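Local coordinates for sensor protein (PDB 3LIC) that probably senses an extracellular signal through a PDC-fold domain and passes it across the membrane to its own histidine kinase part in a two-component system, at residues A244-V249 against K253-V258; R182-V185 against R191-F194; G208-Q213 against T222-G227. All blocks are in the same frame, centred on the assembly; numbering follows the deposited sequence.

Contact 1: residues A244-V249 against K253-V258; sequences ASVAEV and KWRVVV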
# COMPACT_ATOMS: atom_id res chain seq x y z
N ALA A 244 8.38 15.04 14.89
CA ALA A 244 8.14 14.15 13.72
C ALA A 244 9.33 14.17 12.80
O ALA A 244 10.07 15.18 12.72
CB ALA A 244 6.93 14.57 12.97
N SER A 245 9.54 13.07 12.12
CA SER A 245 10.59 12.98 11.16
C SER A 245 10.01 12.32 9.93
O SER A 245 9.37 11.28 10.03
CB SER A 245 11.73 12.15 11.72
OG SER A 245 12.76 12.03 10.79
N VAL A 246 10.28 12.93 8.77
CA VAL A 246 9.74 12.52 7.50
C VAL A 246 10.90 11.97 6.72
O VAL A 246 11.93 12.61 6.65
CB VAL A 246 9.24 13.77 6.72
CG1 VAL A 246 8.78 13.42 5.26
CG2 VAL A 246 8.17 14.51 7.50
N ALA A 247 10.74 10.79 6.12
CA ALA A 247 11.77 10.23 5.25
C ALA A 247 11.10 9.87 3.95
O ALA A 247 9.93 9.47 3.92
CB ALA A 247 12.40 9.01 5.86
N GLU A 248 11.85 10.01 2.87
CA GLU A 248 11.35 9.68 1.56
C GLU A 248 11.63 8.21 1.12
O GLU A 248 12.67 7.62 1.45
CB GLU A 248 11.91 10.67 0.56
CG GLU A 248 11.35 10.44 -0.81
CD GLU A 248 11.37 11.69 -1.64
OE1 GLU A 248 10.36 12.42 -1.59
OE2 GLU A 248 12.39 11.92 -2.32
N VAL A 249 10.68 7.60 0.45
CA VAL A 249 10.95 6.32 -0.24
C VAL A 249 11.55 6.55 -1.66
O VAL A 249 10.96 7.23 -2.52
CB VAL A 249 9.68 5.53 -0.33
CG1 VAL A 249 9.93 4.22 -1.03
CG2 VAL A 249 9.12 5.31 1.04
N LYS A 253 8.74 7.96 -4.00
CA LYS A 253 8.62 9.28 -3.38
C LYS A 253 7.44 9.27 -2.45
O LYS A 253 6.89 10.31 -2.11
CB LYS A 253 8.42 10.34 -4.47
CG LYS A 253 9.71 10.60 -5.20
CD LYS A 253 9.40 10.71 -6.67
CE LYS A 253 10.54 11.43 -7.34
NZ LYS A 253 10.79 12.61 -6.44
N TRP A 254 7.02 8.08 -2.05
CA TRP A 254 6.19 8.05 -0.88
C TRP A 254 7.04 8.53 0.30
O TRP A 254 8.32 8.48 0.23
CB TRP A 254 5.68 6.64 -0.62
CG TRP A 254 4.83 6.10 -1.71
CD1 TRP A 254 4.68 6.60 -2.99
CD2 TRP A 254 4.03 4.90 -1.64
NE1 TRP A 254 3.82 5.79 -3.70
CE2 TRP A 254 3.42 4.75 -2.89
CE3 TRP A 254 3.76 3.98 -0.63
CZ2 TRP A 254 2.58 3.68 -3.17
CZ3 TRP A 254 2.92 2.94 -0.91
CH2 TRP A 254 2.35 2.79 -2.17
N ARG A 255 6.32 9.00 1.35
CA ARG A 255 6.89 9.41 2.64
C ARG A 255 6.51 8.52 3.85
O ARG A 255 5.37 8.09 4.01
CB ARG A 255 6.47 10.83 2.99
CG ARG A 255 7.48 11.93 2.56
CD ARG A 255 7.50 12.15 1.07
NE ARG A 255 6.16 12.29 0.47
CZ ARG A 255 5.44 13.40 0.47
NH1 ARG A 255 5.87 14.48 1.08
NH2 ARG A 255 4.24 13.40 -0.13
N VAL A 256 7.47 8.32 4.74
CA VAL A 256 7.17 7.68 5.98
C VAL A 256 7.36 8.76 6.99
O VAL A 256 8.39 9.44 6.95
CB VAL A 256 8.14 6.56 6.25
CG1 VAL A 256 8.07 6.12 7.71
CG2 VAL A 256 7.82 5.37 5.30
N VAL A 257 6.37 8.95 7.85
CA VAL A 257 6.49 9.91 8.94
C VAL A 257 6.49 9.18 10.28
O VAL A 257 5.56 8.44 10.57
CB VAL A 257 5.29 10.87 8.94
CG1 VAL A 257 5.45 11.94 10.06
CG2 VAL A 257 5.09 11.49 7.55
N VAL A 258 7.53 9.38 11.08
CA VAL A 258 7.55 8.88 12.47
C VAL A 258 7.35 10.07 13.42
O VAL A 258 8.03 11.08 13.32
CB VAL A 258 8.90 8.20 12.82
CG1 VAL A 258 8.89 7.67 14.28
CG2 VAL A 258 9.21 7.05 11.80
O HOH W 1 7.87 12.91 -2.10
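Residues Ser-245 to Glu-248 pair with Arg-255 to Val-258 in an antiparallel beta hairpin, two adjoining strands of the five-stranded sheet in a PDC-type sensor domain. Ser-245 with Val-258 and Ala-247 with Val-256 are the hydrogen-bonded pairs, each closed by two reciprocal bonds; Ala-247 N reaches Val-256 O at 2.8 Å, and the return bond from Val-256 N to Ala-247 O is equally long. Alternating with them are the non-hydrogen-bonded pairs Val-246 with Val-257 and Glu-248 with Arg-255, where CA-H...O contacts such as Val-257 CA to Ser-245 O (3.4 Å) add to the backbone contact. Towards the turn, Val-249 accepts from Lys-253 N and donates to Trp-254 O, carrying the pairing beyond the strands.

Apolar contacts divide between the faces. Val-246 and Val-257 meet branch to branch, CG2 against CG2 at 4.3 Å, beneath Phe-220 of helix 218-226. The other branch, Val-246 CG1, lies 3.3 Å from Arg-255 CG, the two side chains running abreast. Val-256 and Val-258 turn to the other face, against helix 2-46. Past the ladder, Val-249 lays CG2 beside Trp-254 CB at 4.0 Å.

Charged groups gather at the turn. With CG anti to the backbone N (chi1 -176°), Glu-248 runs alongside Lys-253, its OE2 4.5 Å from Lys-253 NZ, beyond a salt bridge. Were an alanine to stand at Glu-248, the ordered water would probably lose one of its two acceptors and the Lys-253 ammonium a nearby negative charge. Arg-255 bends back, offering a weak bond from NE to Lys-253 O, while NH2 and NH1 reach Asp-187 O and Leu-224 O. The water itself clips the turn, donating to Glu-248 OE1 at 2.6 Å and to Lys-253 O at 2.8 Å.

Contact 2: residues R182-V185 against R191-F194; sequences RLVV and RLIF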
# COMPACT_ATOMS: atom_id res chain seq x y z
N ARG A 182 2.54 5.68 16.04
CA ARG A 182 3.58 6.59 15.61
C ARG A 182 3.83 6.70 14.07
O ARG A 182 4.83 7.31 13.68
CB ARG A 182 4.87 6.15 16.23
CG ARG A 182 4.78 5.75 17.67
CD ARG A 182 6.18 5.34 18.10
NE ARG A 182 6.21 5.33 19.54
CZ ARG A 182 7.31 5.38 20.27
NH1 ARG A 182 8.52 5.46 19.69
NH2 ARG A 182 7.20 5.34 21.60
N LEU A 183 2.97 6.12 13.21
CA LEU A 183 3.35 5.95 11.81
C LEU A 183 2.35 6.64 10.95
O LEU A 183 1.13 6.43 11.13
CB LEU A 183 3.38 4.45 11.43
CG LEU A 183 3.59 4.06 9.97
CD1 LEU A 183 4.98 4.58 9.57
CD2 LEU A 183 3.53 2.48 9.70
N VAL A 184 2.84 7.46 10.01
CA VAL A 184 2.01 7.84 8.90
C VAL A 184 2.79 7.52 7.62
O VAL A 184 4.01 7.66 7.57
CB VAL A 184 1.61 9.37 8.96
CG1 VAL A 184 0.98 9.84 7.63
CG2 VAL A 184 0.67 9.59 10.04
N VAL A 185 2.09 7.06 6.59
CA VAL A 185 2.69 6.87 5.27
C VAL A 185 1.86 7.69 4.29
O VAL A 185 0.62 7.66 4.32
CB VAL A 185 2.70 5.38 4.80
CG1 VAL A 185 3.46 5.27 3.45
CG2 VAL A 185 3.37 4.47 5.81
N ARG A 191 -1.09 12.06 -0.24
CA ARG A 191 -2.31 11.51 0.28
C ARG A 191 -2.06 10.33 1.23
O ARG A 191 -1.08 9.62 1.11
CB ARG A 191 -3.25 11.13 -0.87
CG ARG A 191 -3.76 12.36 -1.70
CD ARG A 191 -5.03 12.02 -2.52
NE ARG A 191 -4.99 10.68 -3.12
CZ ARG A 191 -4.19 10.32 -4.14
NH1 ARG A 191 -3.34 11.20 -4.66
NH2 ARG A 191 -4.25 9.08 -4.64
N LEU A 192 -2.96 10.14 2.19
CA LEU A 192 -2.75 9.15 3.26
C LEU A 192 -2.74 7.73 2.72
O LEU A 192 -3.67 7.29 2.08
CB LEU A 192 -3.87 9.28 4.27
CG LEU A 192 -3.69 9.41 5.77
CD1 LEU A 192 -2.42 10.12 6.17
CD2 LEU A 192 -4.93 10.14 6.29
N ILE A 193 -1.66 7.01 2.98
CA ILE A 193 -1.64 5.57 2.74
C ILE A 193 -1.93 4.90 4.07
O ILE A 193 -2.74 4.02 4.14
CB ILE A 193 -0.26 5.13 2.30
CG1 ILE A 193 0.15 5.75 0.94
CG2 ILE A 193 -0.16 3.61 2.29
CD1 ILE A 193 -0.44 5.10 -0.18
N PHE A 194 -1.22 5.28 5.11
CA PHE A 194 -1.38 4.68 6.43
C PHE A 194 -1.56 5.75 7.52
O PHE A 194 -0.79 6.71 7.54
CB PHE A 194 -0.17 3.78 6.87
CG PHE A 194 -0.42 3.11 8.20
CD1 PHE A 194 -1.18 1.95 8.28
CD2 PHE A 194 -0.05 3.72 9.38
CE1 PHE A 194 -1.50 1.38 9.47
CE2 PHE A 194 -0.38 3.13 10.60
CZ PHE A 194 -1.11 1.95 10.64
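Leu-192 meets Val-184 through a single pair of methyls, CD1 against CG1 at 3.7 Å, and so begins the closing of a short hairpin at the margin of the five-stranded sheet. The two side chains cross at about a right angle.

One residue on, the strand departs from regular pairing. Two successive residues, Ile-193 and Phe-194, share Val-185 as partner, a classic beta bulge, and the strand changes direction there. Val-185 O is gripped twice, by Ile-193 N at 2.7 Å and by Phe-194 N at 3.1 Å; both donors come from the same face of the carbonyl plane, tilted out of it by 30° and 25°. One acceptor thus serves two consecutive amides. The side chain of Ile-193 packs on the same valine: its CB lies 3.9 Å from Val-185 CB, and CG2 lies near Val-185 CG1.

Phe-194 then restores the register as the hydrogen-bonded partner of Val-185, taking the amide of Val-185 on its own carbonyl oxygen. Its CB packs against Val-185 CG2 at 3.8 Å. A chi1 of -177° swings the ring off the backbone N and carries it to Leu-183, whose side chain it crosses nearly perpendicularly. One ortho carbon does most of the touching: Phe-194 CD2 is 3.7 Å from Leu-183 CG. The Leu-183 carbonyl oxygen lies in the ring plane at the edge, 3.4 Å from the same CD2, an approach consistent with a weak C-H...O attraction.

Beyond the hairpin, strand 255-261 flanks strand 183-186 across the sheet, Leu-183 and Phe-194 rest on helix 172-176 through Pro-173, and Trp-209 of a later loop touches both Val-184 and Leu-192.

Contact 3: residues G208-Q213 against T222-G227; sequences GWLDKQ and TLLNDG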
# COMPACT_ATOMS: atom_id res chain seq x y z
N GLY A 208 -7.58 16.27 7.13
CA GLY A 208 -8.30 15.32 7.95
C GLY A 208 -7.43 14.92 9.10
O GLY A 208 -7.91 14.60 10.20
N TRP A 209 -6.13 14.93 8.92
CA TRP A 209 -5.34 14.39 10.01
C TRP A 209 -4.42 15.44 10.58
O TRP A 209 -3.93 15.34 11.70
CB TRP A 209 -4.54 13.17 9.57
CG TRP A 209 -3.48 13.43 8.54
CD1 TRP A 209 -3.66 13.61 7.18
CD2 TRP A 209 -2.07 13.52 8.78
NE1 TRP A 209 -2.43 13.81 6.57
CE2 TRP A 209 -1.44 13.76 7.53
CE3 TRP A 209 -1.27 13.42 9.94
CZ2 TRP A 209 -0.08 13.90 7.39
CZ3 TRP A 209 0.12 13.55 9.81
CH2 TRP A 209 0.70 13.79 8.53
N LEU A 210 -4.20 16.46 9.79
CA LEU A 210 -3.37 17.56 10.26
C LEU A 210 -4.11 18.84 9.97
O LEU A 210 -4.50 19.11 8.84
CB LEU A 210 -2.03 17.58 9.52
CG LEU A 210 -1.01 18.57 10.08
CD1 LEU A 210 -0.53 18.13 11.52
CD2 LEU A 210 0.12 18.77 9.06
N ASP A 211 -4.30 19.64 11.00
CA ASP A 211 -4.87 20.95 10.80
C ASP A 211 -3.80 21.94 10.29
O ASP A 211 -2.90 22.35 11.04
CB ASP A 211 -5.55 21.39 12.10
CG ASP A 211 -5.94 22.86 12.08
OD1 ASP A 211 -5.93 23.48 10.97
OD2 ASP A 211 -6.19 23.38 13.19
N LYS A 212 -3.86 22.29 9.01
CA LYS A 212 -2.86 23.20 8.45
C LYS A 212 -3.18 24.67 8.71
O LYS A 212 -2.36 25.55 8.46
CB LYS A 212 -2.67 22.98 6.96
CG LYS A 212 -2.08 21.67 6.64
CD LYS A 212 -1.91 21.56 5.18
CE LYS A 212 -2.29 20.19 4.72
NZ LYS A 212 -1.79 20.03 3.34
N GLN A 213 -4.39 24.93 9.19
CA GLN A 213 -4.78 26.28 9.53
C GLN A 213 -4.17 26.69 10.88
O GLN A 213 -4.45 27.79 11.37
CB GLN A 213 -6.31 26.44 9.55
CG GLN A 213 -6.99 26.54 8.17
CD GLN A 213 -6.23 27.46 7.17
OE1 GLN A 213 -5.93 28.63 7.46
NE2 GLN A 213 -5.95 26.92 5.97
N THR A 222 4.89 22.55 5.26
CA THR A 222 5.78 22.91 4.13
C THR A 222 6.67 21.75 3.76
O THR A 222 6.88 21.42 2.59
CB THR A 222 6.72 24.11 4.44
OG1 THR A 222 5.93 25.22 4.87
CG2 THR A 222 7.54 24.49 3.23
N LEU A 223 7.23 21.15 4.81
CA LEU A 223 7.97 19.90 4.69
C LEU A 223 7.17 18.87 3.85
O LEU A 223 7.68 18.28 2.88
CB LEU A 223 8.23 19.37 6.09
CG LEU A 223 9.29 18.32 6.06
CD1 LEU A 223 10.46 18.85 5.19
CD2 LEU A 223 9.70 18.06 7.48
N LEU A 224 5.92 18.65 4.23
CA LEU A 224 5.08 17.71 3.47
C LEU A 224 4.90 18.17 2.03
O LEU A 224 5.20 17.41 1.14
CB LEU A 224 3.74 17.43 4.20
CG LEU A 224 3.85 16.72 5.59
CD1 LEU A 224 2.51 16.49 6.22
CD2 LEU A 224 4.64 15.39 5.59
N ASN A 225 4.44 19.42 1.81
CA ASN A 225 4.29 20.01 0.43
C ASN A 225 5.52 20.06 -0.46
O ASN A 225 5.44 19.88 -1.64
CB ASN A 225 3.76 21.44 0.51
CG ASN A 225 2.43 21.51 1.19
OD1 ASN A 225 1.66 20.56 1.16
ND2 ASN A 225 2.13 22.66 1.81
N ASP A 226 6.67 20.34 0.11
CA ASP A 226 7.89 20.36 -0.68
C ASP A 226 8.32 18.96 -1.06
O ASP A 226 9.18 18.79 -1.91
CB ASP A 226 9.04 21.07 0.06
CG ASP A 226 8.83 22.61 0.18
OD1 ASP A 226 7.86 23.19 -0.38
OD2 ASP A 226 9.64 23.23 0.88
N GLY A 227 7.72 17.94 -0.45
CA GLY A 227 8.15 16.57 -0.73
C GLY A 227 9.61 16.36 -0.36
O GLY A 227 10.35 15.73 -1.10
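Trp-209 and Leu-224 approach from opposite directions and meet at the end of the indole's six-membered ring, where CZ2 lies 3.8 Å from Leu-224 CD1 and CH2 is only slightly farther. The methyl comes in obliquely. Chi1 of Trp-209 is 65°, placing CG between the backbone N and the carbonyl carbon; from there the long indole reaches towards the helix. The next residue steadies this pose from within the loop: Leu-210 CB sits 4.1 Å above the indole plane, over the ring centre.

Leu-224 points from the last turns of its helix straight at the loop. Its CG is anti to the carbonyl carbon and chi2 is fully extended at -180°, which thrusts CD1 forward as the methyl that meets both partners. Leu-210 completes the small apolar cluster less closely, its CD2 standing 4.4 Å from the same Leu-224 CD1.

On the exposed side of the contact, Lys-212, bent at chi3, crosses Asn-225 obliquely. The ammonium NZ remains 4.1 Å from Asn-225 OD1, a loose polar approach. Local motifs shape the backbones on which these groups are mounted. Asp-211 OD1 accepts from Gln-213 N at 2.8 Å in an Asx turn, and Gly-227, with positive phi, follows the helix in a Schellman motif, its N bonded to Leu-224 O.

Phe-220, one helical turn before Leu-224, touches both Trp-209 and Leu-210. The loop thus lies over helix 218-226 while Trp-209 and Leu-224 reach Leu-186 on strand 183-186, and Leu-224 also packs on Val-246 of strand 241-248.

Along the chain the three contacts follow one another in series: contact 2 closes first, then contact 3, then contact 1. In space they converge. Contacts 1 and 2, with centres about 9 Å apart, belong to one antiparallel sheet, joined where strand 255-261 runs beside strand 183-186 and Val-257 N probably donates to Val-184 O. Contact 3 lies on one face of that sheet, its centre about 13 Å from that of contact 1 and 12 Å from that of contact 2; Leu-223 CD2 packs on Val-246 CG2 between helix and sheet. Two hairpins and a loop-covered helix thereby make one compact lobe of the extracellular domain, whose other face packs on the long helix 2-46.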